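Local coordinates for protein RNA-dependent RNA polymerase (Toscana virus, PDB 6QW5) that probably serves, through its metal-dependent N-terminal endonuclease domain, to cut capped host RNAs and so supply primers for viral transcription, at residues R4-Q9 with E118-H123; G44-I49 with Q64-V69; E128-M133 with I167-F172. All blocks are in the same frame, centred on the assembly; numbering follows the deposited sequence. Where two conformers were deposited one is given.

Interaction 1 (R4-Q9 with E118-H123); sequences RILKKQ and ETETGH. With SO4 (sulfate ion), chain G.
Glu120 meets Arg4 in a surface salt bridge that ties the type I beta turn Thr119-Gly122, in the loop between strands 115-118 and 124-131, to the short 3-10 segment 5-7 near the start of the chain. Glu120 loses 125 Å² to the contact, Thr121 52 Å² and Leu6 40 Å². Arg4 NE and NH2 both reach Glu120 OE2, NE at 2.6 Å with an N-H...O angle of 134°; the NH2 bond to OE2 is weak, as is a further one from NH2 to OE1. The two planes stand 76° apart, and OE2 is met from above the carboxylate plane, so this is not the flat, side-on carboxylate-guanidinium pair. Bends at chi2 and chi3 fold the Arg4 chain round to the carboxylate, which the extended outer chain of Glu120 carries across.

Leu6 enters through its CB, 3.6 Å from Glu120 OE1. A water donates to Glu120 OE1 at 2.7 Å and accepts from Leu6 N. A second water bridges Lys7 NZ and Glu120 O, while Lys7 CG rests 3.6 Å from that carbonyl oxygen. In Thr121 the hydroxyl bonds to Thr119 OG1 within its own loop, and its backbone meets the 3-10 segment, Leu6 O being 3.9 Å from Thr121 CA. Beside Arg4, a sulfate probably brought in by the crystallisation liquor accepts a hydrogen bond from the backbone of this residue, Arg4 N to sulfate O4 2.8 Å.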
loop_
_atom_site.group_PDB
_atom_site.type_symbol
_atom_site.label_atom_id
_atom_site.label_comp_id
_atom_site.label_asym_id
_atom_site.label_seq_id
_atom_site.Cartn_x
_atom_site.Cartn_y
_atom_site.Cartn_z
ATOM N N ARG A 4 23.265 0.677 18.395
ATOM C CA ARG A 4 22.035 1.471 18.413
ATOM C C ARG A 4 21.396 1.389 19.795
ATOM O O ARG A 4 20.903 0.335 20.201
ATOM C CB ARG A 4 21.055 1.001 17.335
ATOM C CG ARG A 4 21.613 1.115 15.897
ATOM C CD ARG A 4 21.744 2.569 15.435
ATOM N NE ARG A 4 20.458 3.251 15.309
ATOM C CZ ARG A 4 20.313 4.552 15.075
ATOM N NH1 ARG A 4 21.380 5.331 14.930
ATOM N NH2 ARG A 4 19.096 5.072 14.993
ATOM N N ILE A 5 21.370 2.515 20.501
ATOM C CA ILE A 5 20.964 2.490 21.903
ATOM C C ILE A 5 19.449 2.296 22.040
ATOM O O ILE A 5 18.972 1.780 23.056
ATOM C CB ILE A 5 21.461 3.780 22.595
ATOM C CG1 ILE A 5 21.359 3.665 24.119
ATOM C CG2 ILE A 5 20.714 4.972 22.061
ATOM C CD1 ILE A 5 22.044 4.825 24.847
ATOM N N LEU A 6 18.667 2.697 21.035
ATOM C CA LEU A 6 17.224 2.518 21.116
ATOM C C LEU A 6 16.824 1.047 21.132
ATOM O O LEU A 6 15.693 0.739 21.501
ATOM C CB LEU A 6 16.555 3.262 19.965
ATOM C CG LEU A 6 16.608 4.792 20.116
ATOM C CD1 LEU A 6 15.602 5.475 19.217
ATOM C CD2 LEU A 6 16.415 5.210 21.569
ATOM N N LYS A 7 17.730 0.130 20.775
ATOM C CA LYS A 7 17.455 -1.297 20.905
ATOM C C LYS A 7 17.666 -1.819 22.328
ATOM O O LYS A 7 17.475 -3.021 22.559
ATOM C CB LYS A 7 18.336 -2.095 19.936
ATOM C CG LYS A 7 18.182 -1.692 18.467
ATOM C CD LYS A 7 19.207 -2.384 17.585
ATOM C CE LYS A 7 19.047 -3.883 17.678
ATOM N NZ LYS A 7 17.660 -4.274 17.283
ATOM N N LYS A 8 18.043 -0.959 23.283
ATOM C CA LYS A 8 18.364 -1.392 24.645
ATOM C C LYS A 8 17.310 -0.972 25.668
ATOM O O LYS A 8 17.620 -0.864 26.857
ATOM C CB LYS A 8 19.738 -0.858 25.064
ATOM C CG LYS A 8 20.880 -1.184 24.072
ATOM C CD LYS A 8 22.251 -0.807 24.652
ATOM C CE LYS A 8 23.360 -0.883 23.600
ATOM N NZ LYS A 8 23.408 -2.212 22.929
ATOM N N GLN A 9 16.072 -0.749 25.238
ATOM C CA GLN A 9 15.010 -0.275 26.109
ATOM C C GLN A 9 14.275 -1.426 26.772
ATOM O O GLN A 9 14.312 -2.558 26.293
ATOM C CB GLN A 9 14.017 0.552 25.311
ATOM C CG GLN A 9 14.634 1.672 24.561
ATOM C CD GLN A 9 13.585 2.460 23.829
ATOM O OE1 GLN A 9 13.572 2.510 22.598
ATOM N NE2 GLN A 9 12.685 3.066 24.581
ATOM N N GLU A 118 9.814 -3.198 10.840
ATOM C CA GLU A 118 10.308 -3.357 12.205
ATOM C C GLU A 118 11.155 -2.150 12.585
ATOM O O GLU A 118 12.060 -1.773 11.839
ATOM C CB GLU A 118 11.124 -4.650 12.366
ATOM C CG GLU A 118 11.549 -4.866 13.828
ATOM C CD GLU A 118 12.107 -6.256 14.120
ATOM O OE1 GLU A 118 12.153 -7.102 13.197
ATOM O OE2 GLU A 118 12.494 -6.493 15.285
ATOM N N THR A 119 10.860 -1.539 13.734
ATOM C CA THR A 119 11.622 -0.390 14.209
ATOM C C THR A 119 12.680 -0.821 15.225
ATOM O O THR A 119 12.626 -1.920 15.783
ATOM C CB THR A 119 10.719 0.669 14.857
ATOM O OG1 THR A 119 10.142 0.143 16.058
ATOM C CG2 THR A 119 9.614 1.122 13.909
ATOM N N GLU A 120 13.628 0.095 15.478
ATOM C CA GLU A 120 14.672 -0.130 16.479
ATOM C C GLU A 120 14.086 -0.348 17.862
ATOM O O GLU A 120 14.626 -1.125 18.659
ATOM C CB GLU A 120 15.629 1.060 16.524
ATOM C CG GLU A 120 16.780 0.951 15.590
ATOM C CD GLU A 120 17.590 2.237 15.521
ATOM O OE1 GLU A 120 17.632 2.993 16.518
ATOM O OE2 GLU A 120 18.165 2.502 14.450
ATOM N N THR A 121 12.994 0.350 18.181
ATOM C CA THR A 121 12.411 0.232 19.504
ATOM C C THR A 121 11.683 -1.086 19.714
ATOM O O THR A 121 11.184 -1.321 20.816
ATOM C CB THR A 121 11.448 1.384 19.757
ATOM O OG1 THR A 121 10.478 1.412 18.702
ATOM C CG2 THR A 121 12.204 2.699 19.761
ATOM N N GLY A 122 11.619 -1.955 18.714
ATOM C CA GLY A 122 10.987 -3.248 18.874
ATOM C C GLY A 122 9.539 -3.347 18.438
ATOM O O GLY A 122 8.891 -4.353 18.742
ATOM N N HIS A 123 9.008 -2.343 17.748
ATOM C CA HIS A 123 7.637 -2.373 17.259
ATOM C C HIS A 123 7.622 -2.839 15.810
ATOM O O HIS A 123 8.559 -2.586 15.043
ATOM C CB HIS A 123 6.977 -0.994 17.363
ATOM C CG HIS A 123 6.802 -0.504 18.768
ATOM N ND1 HIS A 123 7.683 0.371 19.367
ATOM C CD2 HIS A 123 5.843 -0.760 19.691
ATOM C CE1 HIS A 123 7.276 0.634 20.596
ATOM N NE2 HIS A 123 6.163 -0.043 20.819
HETATM S S SO4 G . 23.276 -3.248 17.176
HETATM O O1 SO4 G . 22.336 -4.021 16.374
HETATM O O2 SO4 G . 24.633 -3.326 16.632
HETATM O O3 SO4 G . 23.239 -3.768 18.539
HETATM O O4 SO4 G . 22.888 -1.839 17.168
HETATM O O HOH W 1 19.475 3.846 18.265
HETATM O O HOH W 2 14.915 -4.032 18.343
#

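Interaction 2 (G44-I49 with Q64-V69); sequences GVTIDI and QPFESV
An antiparallel beta ladder joins strands 45-49 and 66-69, the middle and one outer strand of a three-stranded sheet; the axes of these segments run at 161° and approach to 4.5 Å. Val45-Val69 and Ile47-Glu67 are hydrogen-bonded pairs, each with two reciprocal bonds, and the straightest is Ile47 N to Glu67 O at 2.8 Å (177°). Beyond them Ile49 N reaches Pro65 O and lengthens the ladder. Thr46-Ser68 and Asp48-Phe66 are the non-hydrogen-bonded pairs.

Side chains divide by face. On that of Thr46 and Asp48, the Phe66 ring leans toward strand 45-49 and lies alongside Asp48: its CE1 lies 3.5 Å from Asp48 CG, with carboxylate and ring planes 37° apart, while Thr46 CG2 comes to the ring's edge near its plane. The other face is largely apolar. Val45 and Val69 stand side by side, CG2 of the former 3.9 Å from CB of the latter, and Ile47 CG1 lies 4.1 Å from Val69 CG2. Ile49 CD1 touches Glu67 CG at 3.7 Å; the bend at chi2 curls the Glu67 carboxylate back, and its OE2 accepts from Gln64 N at 2.9 Å through the anti lone pair.

Strand 36-40 completes the sheet, bonding its backbone to Thr46 and Asp48, and its Ile38 touches Val45 and Ile47. Helix 77-82 packs on the same apolar face, with Phe77 against Val69 and Phe81 against Glu67.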
loop_
_atom_site.group_PDB
_atom_site.type_symbol
_atom_site.label_atom_id
_atom_site.label_comp_id
_atom_site.label_asym_id
_atom_site.label_seq_id
_atom_site.Cartn_x
_atom_site.Cartn_y
_atom_site.Cartn_z
ATOM N N GLY A 44 8.574 -6.557 -19.526
ATOM C CA GLY A 44 7.327 -5.862 -19.241
ATOM C C GLY A 44 7.185 -4.615 -20.095
ATOM O O GLY A 44 7.563 -4.587 -21.274
ATOM N N VAL A 45 6.637 -3.555 -19.497
ATOM C CA VAL A 45 6.490 -2.285 -20.190
ATOM C C VAL A 45 7.066 -1.163 -19.338
ATOM O O VAL A 45 7.418 -1.336 -18.168
ATOM C CB VAL A 45 5.027 -1.975 -20.557
ATOM C CG1 VAL A 45 4.499 -3.013 -21.539
ATOM C CG2 VAL A 45 4.164 -1.907 -19.307
ATOM N N THR A 46 7.166 -0.001 -19.972
ATOM C CA THR A 46 7.515 1.255 -19.337
ATOM C C THR A 46 6.433 2.246 -19.729
ATOM O O THR A 46 6.107 2.378 -20.914
ATOM C CB THR A 46 8.890 1.747 -19.797
ATOM O OG1 THR A 46 9.834 0.678 -19.699
ATOM C CG2 THR A 46 9.356 2.922 -18.965
ATOM N N ILE A 47 5.847 2.907 -18.747
ATOM C CA ILE A 47 4.814 3.891 -19.027
ATOM C C ILE A 47 5.520 5.220 -19.212
ATOM O O ILE A 47 6.181 5.713 -18.294
ATOM C CB ILE A 47 3.763 3.963 -17.908
ATOM C CG1 ILE A 47 3.169 2.589 -17.608
ATOM C CG2 ILE A 47 2.613 4.823 -18.374
ATOM C CD1 ILE A 47 2.777 1.807 -18.846
ATOM N N ASP A 48 5.409 5.785 -20.407
ATOM C CA ASP A 48 6.000 7.084 -20.707
ATOM C C ASP A 48 4.963 8.139 -20.338
ATOM O O ASP A 48 3.977 8.314 -21.053
ATOM C CB ASP A 48 6.394 7.151 -22.185
ATOM C CG ASP A 48 7.124 8.426 -22.551
ATOM O OD1 ASP A 48 7.154 9.381 -21.743
ATOM O OD2 ASP A 48 7.678 8.469 -23.671
ATOM N N ILE A 49 5.185 8.844 -19.231
ATOM C CA ILE A 49 4.190 9.734 -18.642
ATOM C C ILE A 49 4.699 11.160 -18.740
ATOM O O ILE A 49 5.841 11.446 -18.358
ATOM C CB ILE A 49 3.892 9.355 -17.176
ATOM C CG1 ILE A 49 3.412 7.907 -17.086
ATOM C CG2 ILE A 49 2.899 10.326 -16.570
ATOM C CD1 ILE A 49 3.216 7.376 -15.660
ATOM N N GLN A 64 6.747 9.323 -11.674
ATOM C CA GLN A 64 8.033 9.438 -12.355
ATOM C C GLN A 64 7.831 9.556 -13.866
ATOM O O GLN A 64 6.850 9.029 -14.404
ATOM C CB GLN A 64 8.907 8.218 -12.045
ATOM C CG GLN A 64 9.328 8.112 -10.573
ATOM C CD GLN A 64 9.877 9.420 -10.037
ATOM O OE1 GLN A 64 10.940 9.881 -10.462
ATOM N NE2 GLN A 64 9.150 10.037 -9.103
ATOM N N PRO A 65 8.744 10.238 -14.576
ATOM C CA PRO A 65 8.578 10.375 -16.034
ATOM C C PRO A 65 8.485 9.047 -16.735
ATOM O O PRO A 65 7.785 8.927 -17.748
ATOM C CB PRO A 65 9.833 11.145 -16.469
ATOM C CG PRO A 65 10.314 11.824 -15.249
ATOM C CD PRO A 65 9.944 10.942 -14.091
ATOM N N PHE A 66 9.160 8.031 -16.213
ATOM C CA PHE A 66 9.113 6.690 -16.776
ATOM C C PHE A 66 8.845 5.726 -15.637
ATOM O O PHE A 66 9.697 5.545 -14.759
ATOM C CB PHE A 66 10.412 6.349 -17.515
ATOM C CG PHE A 66 10.591 7.136 -18.765
ATOM C CD1 PHE A 66 10.010 6.711 -19.949
ATOM C CD2 PHE A 66 11.284 8.321 -18.753
ATOM C CE1 PHE A 66 10.141 7.444 -21.104
ATOM C CE2 PHE A 66 11.423 9.063 -19.908
ATOM C CZ PHE A 66 10.840 8.622 -21.085
ATOM N N GLU A 67 7.654 5.142 -15.641
ATOM C CA GLU A 67 7.231 4.188 -14.628
ATOM C C GLU A 67 7.441 2.802 -15.207
ATOM O O GLU A 67 6.708 2.379 -16.110
ATOM C CB GLU A 67 5.774 4.412 -14.224
ATOM C CG GLU A 67 5.590 5.664 -13.389
ATOM C CD GLU A 67 6.071 5.450 -11.967
ATOM O OE1 GLU A 67 6.218 4.276 -11.584
ATOM O OE2 GLU A 67 6.303 6.441 -11.238
ATOM N N SER A 68 8.463 2.117 -14.704
ATOM C CA SER A 68 8.758 0.767 -15.152
ATOM C C SER A 68 7.720 -0.201 -14.611
ATOM O O SER A 68 7.339 -0.135 -13.438
ATOM C CB SER A 68 10.149 0.348 -14.686
ATOM O OG SER A 68 10.331 -1.051 -14.818
ATOM N N VAL A 69 7.253 -1.098 -15.472
ATOM C CA VAL A 69 6.362 -2.165 -15.033
ATOM C C VAL A 69 6.931 -3.479 -15.545
ATOM O O VAL A 69 6.553 -3.929 -16.640
ATOM C CB VAL A 69 4.921 -1.964 -15.523
ATOM C CG1 VAL A 69 4.004 -2.944 -14.815
ATOM C CG2 VAL A 69 4.455 -0.534 -15.278
#

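Interaction 3 (E128-M133 with I167-F172); sequences EFTTTM and IIAVHF. With MN (manganese (II) ion), chain C; XI7 (2-4-dioxo-4-phenylbutanoic acid), chain E.
Residues 128-131 and 167-171 belong to the adjacent parallel strands 124-131 and 163-171 of a beta-alpha-beta unit, connected through helix 136-157, in the central sheet of a PDDEXK-type nuclease fold. The axes of these segments diverge by only 14°.

Backbone bonding follows the staggered parallel pattern. Glu128 O accepts from Ile168 N and Thr130 O from Val170 N, while Thr130 N and Thr132 N donate to Ile168 O and Val170 O; the first pair, Ile168 N to Glu128 O, measures 3.1 Å.

Apolar contacts follow the register on both faces. Ile168 CD1 comes to the edge of the Phe129 ring, 3.9 Å from CE1, and Thr131 CG2 meets Val170 CG1 at 3.6 Å, the two side chains pointing the same way; Phe193 of helix 183-205 packs against Thr131 and Val170. On the opposite face Ile167 CD1 touches Glu128 CB. Packing is tight where Thr130 CG2 lies 3.5 Å from Ala169 CB: chi1 of -170° sets this methyl between the backbone N and carbonyl carbon.

Metal coordination occurs at one end of the pair. Glu128 CG is anti to the backbone N (chi1 179°), and the bend at chi2 turns the carboxylate to one manganese ion, where His79 and Asp114 also bind; a second manganese lies nearby. The diketo acid ligand chelates the first ion through O8 and O11. From the strand itself come Glu128 OE2, 2.2 Å from that manganese, and the backbone oxygen Phe129 O, at 2.1 Å.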
loop_
_atom_site.group_PDB
_atom_site.type_symbol
_atom_site.label_atom_id
_atom_site.label_comp_id
_atom_site.label_asym_id
_atom_site.label_seq_id
_atom_site.Cartn_x
_atom_site.Cartn_y
_atom_site.Cartn_z
ATOM N N GLU A 128 -1.365 -3.123 4.867
ATOM C CA GLU A 128 -1.965 -3.740 3.690
ATOM C C GLU A 128 -2.680 -2.673 2.879
ATOM O O GLU A 128 -3.402 -1.847 3.439
ATOM C CB GLU A 128 -2.930 -4.865 4.053
ATOM C CG GLU A 128 -3.603 -5.539 2.829
ATOM C CD GLU A 128 -2.627 -6.260 1.899
ATOM O OE1 GLU A 128 -1.513 -6.618 2.335
ATOM O OE2 GLU A 128 -2.976 -6.481 0.722
ATOM N N PHE A 129 -2.434 -2.679 1.572
ATOM C CA PHE A 129 -3.090 -1.811 0.605
ATOM C C PHE A 129 -4.141 -2.592 -0.174
ATOM O O PHE A 129 -3.968 -3.776 -0.486
ATOM C CB PHE A 129 -2.093 -1.227 -0.403
ATOM C CG PHE A 129 -0.856 -0.622 0.212
ATOM C CD1 PHE A 129 -0.955 0.371 1.171
ATOM C CD2 PHE A 129 0.411 -1.030 -0.206
ATOM C CE1 PHE A 129 0.176 0.940 1.721
ATOM C CE2 PHE A 129 1.552 -0.470 0.346
ATOM C CZ PHE A 129 1.431 0.519 1.308
ATOM N N THR A 130 -5.198 -1.896 -0.561
ATOM C CA THR A 130 -6.198 -2.520 -1.406
ATOM C C THR A 130 -6.913 -1.415 -2.175
ATOM O O THR A 130 -6.808 -0.238 -1.838
ATOM C CB THR A 130 -7.162 -3.377 -0.561
ATOM O OG1 THR A 130 -7.990 -4.175 -1.412
ATOM C CG2 THR A 130 -8.017 -2.512 0.330
ATOM N N THR A 131 -7.587 -1.806 -3.250
ATOM C CA THR A 131 -8.317 -0.892 -4.120
ATOM C C THR A 131 -9.704 -1.467 -4.374
ATOM O O THR A 131 -9.936 -2.661 -4.189
ATOM C CB THR A 131 -7.604 -0.690 -5.478
ATOM O OG1 THR A 131 -7.872 -1.816 -6.332
ATOM C CG2 THR A 131 -6.105 -0.577 -5.301
ATOM N N THR A 132 -10.630 -0.611 -4.808
ATOM C CA THR A 132 -11.952 -1.072 -5.209
ATOM C C THR A 132 -12.450 -0.201 -6.350
ATOM O O THR A 132 -12.182 1.005 -6.391
ATOM C CB THR A 132 -12.969 -1.033 -4.051
ATOM O OG1 THR A 132 -14.239 -1.537 -4.499
ATOM C CG2 THR A 132 -13.164 0.398 -3.552
HETATM N N MSE A 133 -13.198 -0.817 -7.263
HETATM C CA MSE A 133 -13.862 -0.058 -8.332
HETATM C C MSE A 133 -15.209 0.513 -7.878
HETATM O O MSE A 133 -15.856 1.247 -8.631
HETATM C CB MSE A 133 -14.049 -0.932 -9.573
HETATM C CG MSE A 133 -12.744 -1.517 -10.114
HETATM SE SE MSE A 133 -11.539 -0.120 -10.790
HETATM C CE MSE A 133 -12.482 0.250 -12.480
ATOM N N ILE A 167 -4.285 -0.192 7.357
ATOM C CA ILE A 167 -4.930 -0.459 6.068
ATOM C C ILE A 167 -5.106 0.860 5.319
ATOM O O ILE A 167 -5.370 1.898 5.933
ATOM C CB ILE A 167 -6.308 -1.156 6.225
ATOM C CG1 ILE A 167 -6.239 -2.369 7.164
ATOM C CG2 ILE A 167 -6.872 -1.572 4.860
ATOM C CD1 ILE A 167 -5.495 -3.591 6.590
ATOM N N ILE A 168 -4.914 0.825 3.997
ATOM C CA ILE A 168 -5.339 1.886 3.088
ATOM C C ILE A 168 -6.145 1.234 1.963
ATOM O O ILE A 168 -5.608 0.420 1.204
ATOM C CB ILE A 168 -4.157 2.673 2.491
ATOM C CG1 ILE A 168 -3.160 3.135 3.567
ATOM C CG2 ILE A 168 -4.671 3.865 1.674
ATOM C CD1 ILE A 168 -1.964 3.929 2.970
ATOM N N ALA A 169 -7.417 1.606 1.845
ATOM C CA ALA A 169 -8.301 1.157 0.771
ATOM C C ALA A 169 -8.703 2.369 -0.065
ATOM O O ALA A 169 -9.291 3.315 0.460
ATOM C CB ALA A 169 -9.540 0.460 1.350
ATOM N N VAL A 170 -8.400 2.345 -1.355
ATOM C CA VAL A 170 -8.652 3.503 -2.216
ATOM C C VAL A 170 -9.888 3.249 -3.075
ATOM O O VAL A 170 -10.134 2.127 -3.521
ATOM C CB VAL A 170 -7.420 3.831 -3.088
ATOM C CG1 VAL A 170 -7.102 2.685 -4.047
ATOM C CG2 VAL A 170 -7.625 5.149 -3.855
ATOM N N HIS A 171 -10.682 4.294 -3.287
ATOM C CA HIS A 171 -11.737 4.279 -4.293
ATOM C C HIS A 171 -11.615 5.554 -5.123
ATOM O O HIS A 171 -10.758 6.409 -4.861
ATOM C CB HIS A 171 -13.127 4.102 -3.651
ATOM C CG HIS A 171 -13.498 5.181 -2.682
ATOM N ND1 HIS A 171 -14.335 6.222 -3.013
ATOM C CD2 HIS A 171 -13.155 5.373 -1.383
ATOM C CE1 HIS A 171 -14.484 7.018 -1.966
ATOM N NE2 HIS A 171 -13.778 6.526 -0.963
ATOM N N PHE A 172 -12.479 5.700 -6.136
ATOM C CA PHE A 172 -12.318 6.821 -7.066
ATOM C C PHE A 172 -12.381 8.171 -6.365
ATOM O O PHE A 172 -11.753 9.132 -6.821
ATOM C CB PHE A 172 -13.382 6.752 -8.172
ATOM C CG PHE A 172 -13.129 7.706 -9.312
ATOM C CD1 PHE A 172 -12.333 7.331 -10.380
ATOM C CD2 PHE A 172 -13.667 8.975 -9.300
ATOM C CE1 PHE A 172 -12.093 8.203 -11.423
ATOM C CE2 PHE A 172 -13.422 9.858 -10.338
ATOM C CZ PHE A 172 -12.636 9.467 -11.396
HETATM MN MN MN C . -2.604 -5.285 -1.084
HETATM O O8 XI7 E . -1.721 -7.002 -1.928
HETATM C C9 XI7 E . -2.688 -7.677 -2.589
HETATM C C10 XI7 E . -3.979 -7.205 -2.612
HETATM O O11 XI7 E . -4.343 -6.117 -2.074
HETATM O O10 XI7 E . -4.871 -7.886 -3.173
HETATM C C8 XI7 E . -2.410 -8.840 -3.245
HETATM C C7 XI7 E . -1.098 -9.540 -3.335
HETATM C C1 XI7 E . -0.981 -10.759 -4.238
HETATM C C6 XI7 E . -2.129 -11.257 -4.882
HETATM C C5 XI7 E . -2.068 -12.382 -5.722
HETATM C C4 XI7 E . -0.849 -13.037 -5.929
HETATM C C3 XI7 E . 0.299 -12.542 -5.281
HETATM C C2 XI7 E . 0.232 -11.412 -4.442
HETATM O O14 XI7 E . -0.125 -9.308 -2.602
HETATM O O HOH W 3 -13.592 3.324 -6.965
#

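Interaction 3 belongs to the buried core, with eight of its ten touching residues enclosed, whereas interaction 1 lies wholly at the surface and interaction 2 is partly buried. Interactions 1 and 3 are linked through one element: the loop 118-123 leads into strand 124-131, which later provides two of the metal ligands, Glu128 and Phe129, yet their nearest atoms remain about 13 Å apart. Interaction 2 sits in a separate sheet, its centre about 22 Å from that of interaction 3. Chemistry follows place: a salt bridge and waters join irregular segments in interaction 1, an antiparallel ladder with one apolar face forms interaction 2, and a parallel ladder with apolar contacts on both faces makes interaction 3.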